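Local coordinates for chain length determinant protein (Shigella flexneri, PDB 4ZM5), which regulates the chain length of the O-antigen part of lipopolysaccharide, at residues I46-S51 against Q111-D116; S54-T59 against I102-D107; D119-G124 against L212-L217; Q129-T134 against S201-Q206; Q155-A160 against E184-M189. The protein carries 1 engineered substitution. All coordinates share one frame; numbering follows the deposited sequence.

Contact 1. Residues I46-S51 against Q111-D116; sequences IGRFSS and QELEKD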
# COMPACT_ATOMS: atom_id res chain seq x y z
N ILE B 46 6.00 10.23 13.18
CA ILE B 46 6.32 10.68 14.55
C ILE B 46 7.16 9.55 15.25
O ILE B 46 8.13 9.86 15.95
CB ILE B 46 5.08 11.17 15.36
CG1 ILE B 46 5.48 11.87 16.69
CG2 ILE B 46 4.02 10.10 15.57
CD1 ILE B 46 6.44 13.11 16.49
N GLY B 47 6.86 8.28 14.92
CA GLY B 47 7.59 7.10 15.37
C GLY B 47 9.06 7.17 14.99
O GLY B 47 9.92 6.96 15.84
N ARG B 48 9.36 7.54 13.72
CA ARG B 48 10.73 7.68 13.21
C ARG B 48 11.46 8.84 13.93
O ARG B 48 12.63 8.71 14.29
CB ARG B 48 10.75 7.86 11.66
CG ARG B 48 12.14 7.69 11.05
CD ARG B 48 12.18 7.71 9.51
NE ARG B 48 12.05 6.38 8.90
CZ ARG B 48 13.02 5.47 8.88
NH1 ARG B 48 14.18 5.71 9.46
NH2 ARG B 48 12.82 4.29 8.30
N PHE B 49 10.73 9.97 14.20
CA PHE B 49 11.29 11.13 14.89
C PHE B 49 11.63 10.79 16.34
O PHE B 49 12.78 10.98 16.76
CB PHE B 49 10.36 12.35 14.80
CG PHE B 49 11.02 13.62 15.29
CD1 PHE B 49 11.81 14.40 14.44
CD2 PHE B 49 10.90 14.02 16.62
CE1 PHE B 49 12.45 15.56 14.91
CE2 PHE B 49 11.57 15.16 17.10
CZ PHE B 49 12.33 15.93 16.23
N SER B 50 10.64 10.30 17.11
CA SER B 50 10.81 9.95 18.52
C SER B 50 11.90 8.88 18.74
O SER B 50 12.64 8.98 19.71
CB SER B 50 9.51 9.48 19.14
OG SER B 50 8.98 8.35 18.47
N SER B 51 11.99 7.88 17.84
CA SER B 51 13.00 6.82 17.93
C SER B 51 14.40 7.40 17.82
O SER B 51 15.23 7.07 18.66
CB SER B 51 12.77 5.74 16.88
OG SER B 51 12.64 6.32 15.60
N GLN B 111 17.11 12.73 6.42
CA GLN B 111 18.04 11.89 5.66
C GLN B 111 17.55 10.45 5.62
O GLN B 111 17.61 9.85 4.56
CB GLN B 111 19.46 11.96 6.24
CG GLN B 111 20.17 13.28 5.97
CD GLN B 111 21.66 13.11 6.01
OE1 GLN B 111 22.30 12.83 4.99
NE2 GLN B 111 22.25 13.27 7.18
N GLU B 112 17.04 9.92 6.76
CA GLU B 112 16.47 8.57 6.90
C GLU B 112 15.29 8.40 5.97
O GLU B 112 15.14 7.33 5.36
CB GLU B 112 16.02 8.31 8.35
CG GLU B 112 17.15 8.10 9.35
CD GLU B 112 16.75 7.86 10.80
OE1 GLU B 112 15.55 7.93 11.13
OE2 GLU B 112 17.67 7.61 11.62
N LEU B 113 14.47 9.47 5.83
CA LEU B 113 13.29 9.53 4.98
C LEU B 113 13.64 9.56 3.52
O LEU B 113 12.91 9.01 2.70
CB LEU B 113 12.44 10.75 5.34
CG LEU B 113 11.58 10.65 6.58
CD1 LEU B 113 11.00 12.00 6.94
CD2 LEU B 113 10.53 9.55 6.43
N GLU B 114 14.74 10.24 3.17
CA GLU B 114 15.24 10.33 1.79
C GLU B 114 15.66 8.94 1.32
O GLU B 114 15.28 8.53 0.22
CB GLU B 114 16.39 11.33 1.70
CG GLU B 114 16.73 11.76 0.29
CD GLU B 114 17.92 12.68 0.12
OE1 GLU B 114 18.63 12.95 1.12
OE2 GLU B 114 18.16 13.12 -1.03
N LYS B 115 16.39 8.19 2.18
CA LYS B 115 16.84 6.82 1.91
C LYS B 115 15.64 5.88 1.85
O LYS B 115 15.59 5.03 0.97
CB LYS B 115 17.85 6.36 2.98
CG LYS B 115 18.51 5.01 2.69
CD LYS B 115 18.45 4.11 3.93
CE LYS B 115 18.93 2.70 3.68
NZ LYS B 115 18.39 1.75 4.70
N ASP B 116 14.67 6.06 2.76
CA ASP B 116 13.44 5.27 2.85
C ASP B 116 12.63 5.39 1.55
O ASP B 116 12.20 4.37 1.00
CB ASP B 116 12.60 5.72 4.07
CG ASP B 116 11.48 4.78 4.46
OD1 ASP B 116 11.78 3.62 4.85
OD2 ASP B 116 10.31 5.23 4.45
O HOH W 1 14.70 6.84 13.46

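Contact 2. Residues S54-T59 against I102-D107; sequences SALPET and IQQVDD. Engineered in segment 54-59: Pro57 (natural residue Ala).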
# COMPACT_ATOMS: atom_id res chain seq x y z
N SER B 54 15.33 9.41 21.00
CA SER B 54 15.57 8.56 22.16
C SER B 54 17.05 8.19 22.33
O SER B 54 17.45 7.80 23.44
CB SER B 54 14.70 7.30 22.09
OG SER B 54 15.15 6.43 21.07
N ALA B 55 17.88 8.33 21.26
CA ALA B 55 19.31 8.05 21.36
C ALA B 55 20.04 9.16 22.19
O ALA B 55 20.97 8.86 22.95
CB ALA B 55 19.91 7.94 19.97
N LEU B 56 19.58 10.42 22.04
CA LEU B 56 20.14 11.61 22.70
C LEU B 56 20.08 11.52 24.24
O LEU B 56 21.14 11.69 24.84
CB LEU B 56 19.46 12.92 22.22
CG LEU B 56 19.34 13.30 20.73
CD1 LEU B 56 19.43 14.77 20.56
CD2 LEU B 56 20.34 12.58 19.82
N PRO B 57 18.95 11.16 24.92
CA PRO B 57 18.98 11.04 26.38
C PRO B 57 20.11 10.13 26.87
O PRO B 57 20.78 10.48 27.83
CB PRO B 57 17.60 10.45 26.71
CG PRO B 57 16.73 10.96 25.64
CD PRO B 57 17.58 10.90 24.41
N GLU B 58 20.34 9.00 26.18
CA GLU B 58 21.38 8.02 26.49
C GLU B 58 22.79 8.55 26.23
O GLU B 58 23.67 8.36 27.08
CB GLU B 58 21.18 6.73 25.68
CG GLU B 58 19.93 5.96 26.06
CD GLU B 58 19.93 5.23 27.40
OE1 GLU B 58 20.98 5.15 28.07
OE2 GLU B 58 18.85 4.70 27.75
N THR B 59 23.02 9.16 25.05
CA THR B 59 24.32 9.70 24.63
C THR B 59 24.73 10.91 25.50
O THR B 59 25.90 11.02 25.89
CB THR B 59 24.23 10.05 23.14
OG1 THR B 59 24.14 8.84 22.40
CG2 THR B 59 25.39 10.87 22.64
N ILE B 102 16.45 19.34 18.73
CA ILE B 102 15.27 19.02 17.93
C ILE B 102 15.62 19.14 16.44
O ILE B 102 15.21 18.28 15.65
CB ILE B 102 14.04 19.89 18.33
CG1 ILE B 102 13.55 19.51 19.75
CG2 ILE B 102 12.89 19.76 17.31
CD1 ILE B 102 12.47 20.44 20.37
N GLN B 103 16.40 20.19 16.06
CA GLN B 103 16.85 20.44 14.68
C GLN B 103 17.81 19.34 14.19
O GLN B 103 17.72 18.91 13.04
CB GLN B 103 17.52 21.82 14.55
CG GLN B 103 17.69 22.31 13.10
CD GLN B 103 16.40 22.30 12.31
OE1 GLN B 103 15.39 22.91 12.70
NE2 GLN B 103 16.38 21.55 11.21
N GLN B 104 18.72 18.92 15.07
CA GLN B 104 19.71 17.87 14.85
C GLN B 104 19.01 16.55 14.47
O GLN B 104 19.39 15.91 13.49
CB GLN B 104 20.53 17.71 16.15
CG GLN B 104 21.82 16.95 16.00
CD GLN B 104 22.52 16.80 17.34
OE1 GLN B 104 22.50 15.73 17.95
NE2 GLN B 104 23.17 17.88 17.82
N VAL B 105 17.97 16.18 15.25
CA VAL B 105 17.14 14.98 15.06
C VAL B 105 16.35 15.15 13.76
O VAL B 105 16.33 14.23 12.94
CB VAL B 105 16.22 14.70 16.30
CG1 VAL B 105 15.24 13.57 16.03
CG2 VAL B 105 17.06 14.39 17.54
N ASP B 106 15.75 16.34 13.54
CA ASP B 106 14.98 16.68 12.36
C ASP B 106 15.81 16.45 11.07
O ASP B 106 15.30 15.87 10.11
CB ASP B 106 14.45 18.13 12.45
CG ASP B 106 13.67 18.61 11.25
OD1 ASP B 106 12.46 18.28 11.16
OD2 ASP B 106 14.27 19.28 10.38
N ASP B 107 17.11 16.82 11.09
CA ASP B 107 18.02 16.63 9.97
C ASP B 107 18.32 15.15 9.72
O ASP B 107 18.29 14.72 8.56
CB ASP B 107 19.35 17.40 10.18
CG ASP B 107 19.20 18.91 10.24
OD1 ASP B 107 18.23 19.45 9.65
OD2 ASP B 107 20.07 19.56 10.88

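Contact 3. Residues D119-G124 against L212-L217; sequences DNIALG and LDIEKL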
# COMPACT_ATOMS: atom_id res chain seq x y z
N ASP B 119 14.33 3.52 -1.28
CA ASP B 119 14.22 2.08 -1.04
C ASP B 119 12.84 1.57 -1.43
O ASP B 119 12.72 0.48 -2.00
CB ASP B 119 14.50 1.76 0.45
CG ASP B 119 15.93 1.88 0.92
OD1 ASP B 119 16.84 1.94 0.06
OD2 ASP B 119 16.14 1.88 2.17
N ASN B 120 11.80 2.36 -1.11
CA ASN B 120 10.41 2.06 -1.41
C ASN B 120 10.16 2.17 -2.89
O ASN B 120 9.39 1.38 -3.42
CB ASN B 120 9.46 2.99 -0.64
CG ASN B 120 9.24 2.57 0.78
OD1 ASN B 120 8.81 1.47 1.07
ND2 ASN B 120 9.52 3.44 1.71
N ILE B 121 10.80 3.16 -3.57
CA ILE B 121 10.69 3.38 -5.01
C ILE B 121 11.30 2.16 -5.72
O ILE B 121 10.68 1.64 -6.63
CB ILE B 121 11.34 4.73 -5.44
CG1 ILE B 121 10.38 5.91 -5.13
CG2 ILE B 121 11.76 4.73 -6.92
CD1 ILE B 121 10.99 7.30 -5.15
N ALA B 122 12.45 1.67 -5.24
CA ALA B 122 13.13 0.49 -5.78
C ALA B 122 12.26 -0.79 -5.67
O ALA B 122 12.17 -1.58 -6.63
CB ALA B 122 14.46 0.29 -5.07
N LEU B 123 11.60 -0.97 -4.51
CA LEU B 123 10.70 -2.09 -4.21
C LEU B 123 9.42 -2.03 -5.06
O LEU B 123 9.00 -3.06 -5.61
CB LEU B 123 10.34 -2.08 -2.71
CG LEU B 123 9.49 -3.24 -2.16
CD1 LEU B 123 10.12 -4.63 -2.45
CD2 LEU B 123 9.29 -3.07 -0.68
N GLY B 124 8.80 -0.85 -5.13
CA GLY B 124 7.61 -0.60 -5.93
C GLY B 124 7.85 -0.87 -7.40
O GLY B 124 7.04 -1.55 -8.04
N LEU B 212 5.35 4.71 -14.78
CA LEU B 212 5.72 6.02 -15.32
C LEU B 212 5.64 7.11 -14.25
O LEU B 212 6.51 7.99 -14.18
CB LEU B 212 4.80 6.40 -16.49
CG LEU B 212 5.24 6.01 -17.90
CD1 LEU B 212 4.18 6.40 -18.90
CD2 LEU B 212 6.57 6.67 -18.27
N ASP B 213 4.59 7.04 -13.40
CA ASP B 213 4.30 7.97 -12.32
C ASP B 213 5.31 7.82 -11.17
O ASP B 213 5.60 8.81 -10.51
CB ASP B 213 2.86 7.77 -11.80
CG ASP B 213 1.75 8.02 -12.81
OD1 ASP B 213 2.00 8.75 -13.81
OD2 ASP B 213 0.62 7.54 -12.58
N ILE B 214 5.85 6.59 -10.94
CA ILE B 214 6.86 6.33 -9.90
C ILE B 214 8.17 7.03 -10.29
O ILE B 214 8.84 7.61 -9.43
CB ILE B 214 7.07 4.82 -9.61
CG1 ILE B 214 5.87 4.26 -8.84
CG2 ILE B 214 8.37 4.56 -8.80
CD1 ILE B 214 5.94 2.80 -8.49
N GLU B 215 8.48 7.00 -11.60
CA GLU B 215 9.67 7.61 -12.17
C GLU B 215 9.65 9.14 -12.03
O GLU B 215 10.70 9.76 -12.04
CB GLU B 215 9.81 7.20 -13.64
CG GLU B 215 10.82 6.07 -13.83
CD GLU B 215 10.44 4.93 -14.75
OE1 GLU B 215 10.09 5.20 -15.93
OE2 GLU B 215 10.48 3.76 -14.30
N LYS B 216 8.45 9.73 -11.86
CA LYS B 216 8.23 11.18 -11.71
C LYS B 216 8.43 11.66 -10.26
O LYS B 216 8.50 12.87 -10.03
CB LYS B 216 6.81 11.56 -12.17
CG LYS B 216 6.63 11.59 -13.69
CD LYS B 216 5.22 11.19 -14.11
CE LYS B 216 4.32 12.34 -14.51
NZ LYS B 216 2.95 11.85 -14.84
N LEU B 217 8.52 10.73 -9.29
CA LEU B 217 8.67 11.07 -7.87
C LEU B 217 10.08 11.57 -7.55
O LEU B 217 11.06 10.94 -7.95
CB LEU B 217 8.33 9.88 -6.96
CG LEU B 217 6.92 9.31 -6.99
CD1 LEU B 217 6.87 7.99 -6.26
CD2 LEU B 217 5.88 10.29 -6.42

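Contact 4. Residues Q129-T134 against S201-Q206; sequences QDSLRT and SPNYYQ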
# COMPACT_ATOMS: atom_id res chain seq x y z
N GLN B 129 7.37 -3.94 -12.48
CA GLN B 129 8.11 -4.48 -13.62
C GLN B 129 7.90 -5.99 -13.71
O GLN B 129 7.77 -6.51 -14.82
CB GLN B 129 9.60 -4.14 -13.53
CG GLN B 129 9.89 -2.68 -13.87
CD GLN B 129 11.31 -2.23 -13.57
OE1 GLN B 129 11.98 -2.72 -12.65
NE2 GLN B 129 11.75 -1.22 -14.31
N ASP B 130 7.82 -6.68 -12.54
CA ASP B 130 7.55 -8.11 -12.45
C ASP B 130 6.15 -8.41 -12.97
O ASP B 130 5.95 -9.39 -13.69
CB ASP B 130 7.72 -8.60 -11.00
CG ASP B 130 9.14 -8.83 -10.51
OD1 ASP B 130 10.08 -8.27 -11.13
OD2 ASP B 130 9.31 -9.52 -9.48
N SER B 131 5.18 -7.54 -12.63
CA SER B 131 3.79 -7.63 -13.04
C SER B 131 3.66 -7.43 -14.57
O SER B 131 3.00 -8.24 -15.21
CB SER B 131 2.94 -6.61 -12.27
OG SER B 131 1.57 -6.63 -12.62
N LEU B 132 4.32 -6.39 -15.14
CA LEU B 132 4.26 -6.11 -16.59
C LEU B 132 4.87 -7.23 -17.41
O LEU B 132 4.27 -7.63 -18.40
CB LEU B 132 4.93 -4.78 -16.98
CG LEU B 132 4.31 -3.51 -16.44
CD1 LEU B 132 5.26 -2.36 -16.60
CD2 LEU B 132 2.93 -3.22 -17.06
N ARG B 133 6.04 -7.74 -16.98
CA ARG B 133 6.79 -8.84 -17.59
C ARG B 133 5.93 -10.10 -17.70
O ARG B 133 5.79 -10.65 -18.79
CB ARG B 133 8.06 -9.11 -16.78
CG ARG B 133 8.99 -10.15 -17.37
CD ARG B 133 10.27 -10.23 -16.55
NE ARG B 133 10.12 -11.05 -15.34
CZ ARG B 133 10.20 -10.60 -14.10
NH1 ARG B 133 10.48 -9.32 -13.87
NH2 ARG B 133 10.05 -11.42 -13.07
N THR B 134 5.31 -10.51 -16.57
CA THR B 134 4.43 -11.67 -16.46
C THR B 134 3.27 -11.55 -17.44
O THR B 134 2.98 -12.48 -18.17
CB THR B 134 3.91 -11.80 -15.03
OG1 THR B 134 5.03 -11.93 -14.14
CG2 THR B 134 2.95 -12.98 -14.84
N SER B 201 -4.79 -7.32 -20.26
CA SER B 201 -5.89 -6.97 -19.35
C SER B 201 -5.87 -5.45 -19.05
O SER B 201 -4.79 -4.86 -19.14
CB SER B 201 -5.82 -7.80 -18.07
OG SER B 201 -5.04 -7.20 -17.04
N PRO B 202 -7.01 -4.78 -18.69
CA PRO B 202 -6.96 -3.34 -18.37
C PRO B 202 -5.98 -2.99 -17.24
O PRO B 202 -5.46 -1.88 -17.18
CB PRO B 202 -8.40 -3.02 -17.97
CG PRO B 202 -9.21 -4.04 -18.66
CD PRO B 202 -8.39 -5.29 -18.56
N ASN B 203 -5.70 -3.97 -16.35
CA ASN B 203 -4.70 -3.83 -15.29
C ASN B 203 -3.33 -3.50 -15.90
O ASN B 203 -2.59 -2.70 -15.32
CB ASN B 203 -4.61 -5.12 -14.46
CG ASN B 203 -3.43 -5.14 -13.51
OD1 ASN B 203 -3.47 -4.57 -12.41
ND2 ASN B 203 -2.32 -5.74 -13.95
N TYR B 204 -2.98 -4.15 -17.05
CA TYR B 204 -1.70 -3.93 -17.72
C TYR B 204 -1.40 -2.43 -17.92
O TYR B 204 -0.32 -1.97 -17.55
CB TYR B 204 -1.64 -4.67 -19.06
CG TYR B 204 -0.32 -4.47 -19.77
CD1 TYR B 204 0.83 -5.16 -19.37
CD2 TYR B 204 -0.21 -3.58 -20.84
CE1 TYR B 204 2.06 -4.96 -20.00
CE2 TYR B 204 1.01 -3.40 -21.50
CZ TYR B 204 2.14 -4.07 -21.06
OH TYR B 204 3.34 -3.90 -21.71
N TYR B 205 -2.38 -1.70 -18.49
CA TYR B 205 -2.25 -0.28 -18.79
C TYR B 205 -2.17 0.51 -17.53
O TYR B 205 -1.36 1.43 -17.49
CB TYR B 205 -3.37 0.21 -19.72
CG TYR B 205 -3.56 -0.67 -20.94
CD1 TYR B 205 -2.52 -0.88 -21.84
CD2 TYR B 205 -4.75 -1.35 -21.14
CE1 TYR B 205 -2.67 -1.72 -22.94
CE2 TYR B 205 -4.92 -2.20 -22.24
CZ TYR B 205 -3.87 -2.38 -23.14
OH TYR B 205 -4.03 -3.18 -24.24
N GLN B 206 -2.90 0.11 -16.46
CA GLN B 206 -2.79 0.78 -15.16
C GLN B 206 -1.35 0.66 -14.66
O GLN B 206 -0.70 1.68 -14.41
CB GLN B 206 -3.78 0.22 -14.11
CG GLN B 206 -5.23 0.20 -14.52
CD GLN B 206 -6.15 -0.22 -13.39
OE1 GLN B 206 -6.15 0.37 -12.30
NE2 GLN B 206 -7.01 -1.22 -13.66

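Contact 5. Residues Q155-A160 against E184-M189; sequences QYANQA and EALESM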
# COMPACT_ATOMS: atom_id res chain seq x y z
N GLN B 155 -3.64 -25.76 -43.02
CA GLN B 155 -3.42 -27.10 -43.60
C GLN B 155 -4.79 -27.71 -43.98
O GLN B 155 -4.89 -28.30 -45.06
CB GLN B 155 -2.68 -28.02 -42.62
CG GLN B 155 -1.27 -27.56 -42.25
CD GLN B 155 -0.63 -28.41 -41.16
OE1 GLN B 155 -1.24 -28.70 -40.11
NE2 GLN B 155 0.62 -28.81 -41.35
N TYR B 156 -5.84 -27.51 -43.12
CA TYR B 156 -7.20 -28.02 -43.38
C TYR B 156 -7.84 -27.30 -44.59
O TYR B 156 -8.51 -27.95 -45.41
CB TYR B 156 -8.14 -27.89 -42.15
CG TYR B 156 -7.58 -28.20 -40.78
CD1 TYR B 156 -6.61 -29.18 -40.60
CD2 TYR B 156 -8.10 -27.59 -39.64
CE1 TYR B 156 -6.10 -29.47 -39.34
CE2 TYR B 156 -7.61 -27.88 -38.37
CZ TYR B 156 -6.61 -28.82 -38.23
OH TYR B 156 -6.13 -29.12 -36.98
N ALA B 157 -7.65 -25.96 -44.67
CA ALA B 157 -8.19 -25.12 -45.74
C ALA B 157 -7.60 -25.52 -47.09
O ALA B 157 -8.32 -25.56 -48.08
CB ALA B 157 -7.91 -23.65 -45.46
N ASN B 158 -6.30 -25.86 -47.11
CA ASN B 158 -5.61 -26.30 -48.32
C ASN B 158 -6.07 -27.70 -48.75
O ASN B 158 -6.20 -27.93 -49.94
CB ASN B 158 -4.09 -26.30 -48.14
CG ASN B 158 -3.46 -24.93 -48.13
OD1 ASN B 158 -3.96 -23.95 -48.71
ND2 ASN B 158 -2.29 -24.84 -47.54
N GLN B 159 -6.30 -28.63 -47.80
CA GLN B 159 -6.74 -29.99 -48.16
C GLN B 159 -8.18 -29.98 -48.67
O GLN B 159 -8.49 -30.70 -49.63
CB GLN B 159 -6.58 -31.00 -47.02
CG GLN B 159 -6.24 -32.41 -47.55
CD GLN B 159 -6.40 -33.52 -46.53
OE1 GLN B 159 -5.52 -33.75 -45.67
NE2 GLN B 159 -7.52 -34.26 -46.62
N ALA B 160 -9.04 -29.15 -48.05
CA ALA B 160 -10.44 -28.99 -48.45
C ALA B 160 -10.56 -28.10 -49.69
O ALA B 160 -11.66 -27.97 -50.23
CB ALA B 160 -11.25 -28.41 -47.30
N GLU B 184 -6.51 -18.11 -48.16
CA GLU B 184 -6.04 -16.76 -48.51
C GLU B 184 -5.93 -15.84 -47.28
O GLU B 184 -4.89 -15.20 -47.09
CB GLU B 184 -6.96 -16.12 -49.55
CG GLU B 184 -6.41 -16.11 -50.96
CD GLU B 184 -7.47 -15.69 -51.96
OE1 GLU B 184 -7.58 -14.48 -52.28
OE2 GLU B 184 -8.26 -16.58 -52.35
N ALA B 185 -7.00 -15.77 -46.45
CA ALA B 185 -7.02 -14.96 -45.23
C ALA B 185 -6.13 -15.56 -44.15
O ALA B 185 -5.51 -14.83 -43.38
CB ALA B 185 -8.44 -14.84 -44.70
N LEU B 186 -6.07 -16.89 -44.08
CA LEU B 186 -5.25 -17.56 -43.09
C LEU B 186 -3.77 -17.32 -43.36
O LEU B 186 -3.03 -17.05 -42.41
CB LEU B 186 -5.57 -19.06 -43.05
CG LEU B 186 -6.97 -19.44 -42.53
CD1 LEU B 186 -7.26 -20.91 -42.77
CD2 LEU B 186 -7.17 -19.05 -41.05
N GLU B 187 -3.34 -17.36 -44.66
CA GLU B 187 -1.95 -17.08 -45.06
C GLU B 187 -1.57 -15.66 -44.66
O GLU B 187 -0.49 -15.46 -44.10
CB GLU B 187 -1.76 -17.28 -46.56
CG GLU B 187 -1.41 -18.71 -46.93
CD GLU B 187 -1.69 -19.10 -48.37
OE1 GLU B 187 -1.73 -18.21 -49.26
OE2 GLU B 187 -1.87 -20.32 -48.61
N SER B 188 -2.49 -14.70 -44.91
CA SER B 188 -2.33 -13.29 -44.58
C SER B 188 -2.13 -13.11 -43.07
O SER B 188 -1.25 -12.35 -42.68
CB SER B 188 -3.55 -12.49 -45.05
OG SER B 188 -3.29 -11.10 -44.99
N MET B 189 -2.89 -13.86 -42.24
CA MET B 189 -2.79 -13.81 -40.78
C MET B 189 -1.41 -14.29 -40.31
O MET B 189 -0.84 -13.71 -39.39
CB MET B 189 -3.91 -14.62 -40.12
CG MET B 189 -5.27 -13.99 -40.31
SD MET B 189 -6.61 -14.93 -39.55
CE MET B 189 -8.05 -14.17 -40.40

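Contact 1. Residues I46-S51 against Q111-D116
Arg48 of helix 38-53 reaches Glu112 and Asp116 of the long helix 91-159 in a salt-bridge network between two helices. It probably lies in the membrane-proximal alpha/beta base domain, as in other Wzz regulators. The short segments run roughly antiparallel, at 134°, and their axes stay 11.6 Å apart. One long side chain therefore spans most of the gap. Arg48 leaves its backbone toward helix 91-159, with CG anti to the backbone N (chi1 -167°), and the chain bends at chi3 before the guanidinium. Arg48 NH1 donates to Glu112 OE1 over 3.1 Å. The oxygen lies in the guanidinium plane, but the nitrogen sits 58° above the carboxylate plane. Arg48 NH2 forms a long salt bridge to Asp116 OD1, at 3.7 Å. Arg48 NH2 also forms a salt bridge with Asp16 of the second subunit, its stronger partner, so the network joins two chains. The aliphatic part of the same side chain is used as well. Arg48 CD packs 3.9 Å from Leu113 CD2, the two side chains lying alongside and pointing opposite ways. A water adds a second link. It donates to Arg48 O at 2.9 Å and to Glu112 OE1 at 2.7 Å.

Contact 2. Residues S54-T59 against I102-D107
Leu56 and Val105 meet obliquely in a small apolar helix-helix contact within the probable alpha/beta base domain of this Wzz protein. Leu56 belongs to the short helix 55-61, and Val105 to the long helix 91-159. Both side chains leave the backbone toward the other segment. Leu56 has CG anti to the carbonyl carbon (chi1 -53°), which carries its branch point toward the long helix. Leu56 CD1 lies 3.9 Å from Val105 CG2, and Leu56 CG is 4.1 Å from the same methyl. Val105 thus offers one methyl to two carbons of the leucine. No hydrogen bond crosses between the segments.

Val105 is buried, and Phe49, Ala52 and Phe53 of helix 38-53 also pack on it. Leu56 also rests on Leu69 of strand 68-73. The leucine therefore touches both the long helix and a sheet strand. Pro57, next in the chain, is an engineered residue that replaces the natural alanine. It makes no contact with 102-107 and packs instead on Leu69 and Ile71 of the same strand. Ala55, Glu58 and Thr59 pack on Met231 of the second subunit.

Gln104 borders the apolar pair. Its chain is extended beyond CG and slants across the leucine, bringing Gln104 OE1 to 4.1 Å from Leu56 CD1.

Contact 3. Residues D119-G124 against L212-L217
The helical layer beside the long helix 91-159 includes this contact, where Ile121 packs on Ile214 near the end of helix 202-215 and on Leu217 in the loop that follows. The backbones come close, with Ile121 CA 6.9 Å from Ile214 CA. The two isoleucines run side by side, heading opposite ways, and touch through their branch methyls. Ile121 CG2 is 3.9 Å from Ile214 CG2. Ile121 has CG1 anti to the carbonyl carbon (chi1 -79°), and this longer branch serves the second partner. Its end, Ile121 CD1, lies 4.1 Å from Leu217 CB, and the two side chains cross at a slant. Gly124 is one turn further along the long helix. It has no side chain, and Ile214 CD1 comes within 4.3 Å of Gly124 C.

Helix 17-31 closes on the same residues. Ile30 packs on both Ile121 and Leu217, and Val29 packs on Ile214. Three helical elements thus share one apolar seam. Asp213 takes no part and forms a salt bridge with Arg133 of the third subunit. Between 119-124 and 212-217 there is no hydrogen bond or salt bridge. The join therefore depends on the fit of aliphatic groups, while Asp213 pairs across the subunit interface.

Contact 4. Residues Q129-T134 against S201-Q206
Leu132 and Tyr204 form the main pair where the start of helix 202-215 packs against the long helix 91-159, in a helix-helix contact partway along the elongated subunit. The two side chains cross at about a right angle. Leu132 CD2 lies 3.5 Å from Tyr204 CE1, in an oblique approach to the ring. The same methyl is also 3.5 Å from Tyr204 O. One branch of the leucine therefore touches both the ring and the backbone of the tyrosine. Tyr204 in turn directs a ring edge at the long helix, with Tyr204 CE1 3.8 Å from Leu132 O and that oxygen in the ring plane.

A chi1 of -179° swings the Tyr204 ring toward Leu132. Partners beyond the two segments help to hold it. Its hydroxyl is hydrogen-bonded to Glu136 on the long helix, and its ring stacks with Phe200. A bound magnesium ion is about 6 Å from the Tyr204 side chain. Leu132 also packs on Thr207 and Leu211 of helix 202-215.

Further out, Asp130 packs on Asn25 of the second subunit. The carboxylate of Asp130 also takes part in a salt bridge within its own helix, with Arg133 NH1 3.0 Å from Asp130 OD1.

Contact 5. Residues Q155-A160 against E184-M189
Ala157 and Leu186 make the apolar touch between the end of the long helix 91-159 and the short helix 183-191. The CB of Ala157 faces helix 183-191, and Leu186 points back at it. Leu186 does the reaching. Its CG is anti to the carbonyl carbon (chi1 -67°), and chi2 of 170° keeps one branch extended. That branch ends in Leu186 CD1, 3.9 Å from Ala157 CB. The alanine has only its CB to offer, so the leucine bridges a backbone separation of 8.5 Å between Ala157 CA and Leu186 CA. Leu186 also packs on Ile150 and Leu154, earlier on the long helix.

Asn158 and Glu187 border this pair. Both have CG beside the backbone N. The glutamate then runs out extended, and its side chain crosses that of Asn158 at about a right angle. The amide and carboxylate planes are turned 51° apart. Asn158 OD1 and Glu187 OE2 are the closest atoms, at 4.2 Å. These are two oxygens, and no hydrogen bond joins the two segments.

Two neighbouring subunits touch this region. Ala160 O accepts a hydrogen bond from Lys164 of the second subunit. Ser188 OG is hydrogen-bonded to Gln159 of the third subunit. The 23 residues between the segments are almost all non-helical, so the chain turns back here through a long loop. This is a roughly antiparallel pairing of two helices joined by that loop, at the far tip of the elongated subunit, consistent with the extended helical arm of Wzz-type polysaccharide chain-length regulators.

In the fold
All five contacts use helix 91-159, which runs nearly the length of the subunit. Along it they come in the order 2, 1, 3, 4, 5. Contacts 1 and 2 lie close together, with centres 12 Å apart, and touch through Phe49 and Val105. Their other helices, 38-53 and 55-61, are consecutive. Contacts 3 and 4 share helix 202-215, with centres 16 Å apart. Contact 5 stands apart at the tip, its centre 77 Å from that of contact 2. In the chain, contact 2 falls between the two segments of contact 1, and contact 5 between those of contact 4. The long helix thus connects base to tip, and neighbouring subunits approach at all five contacts.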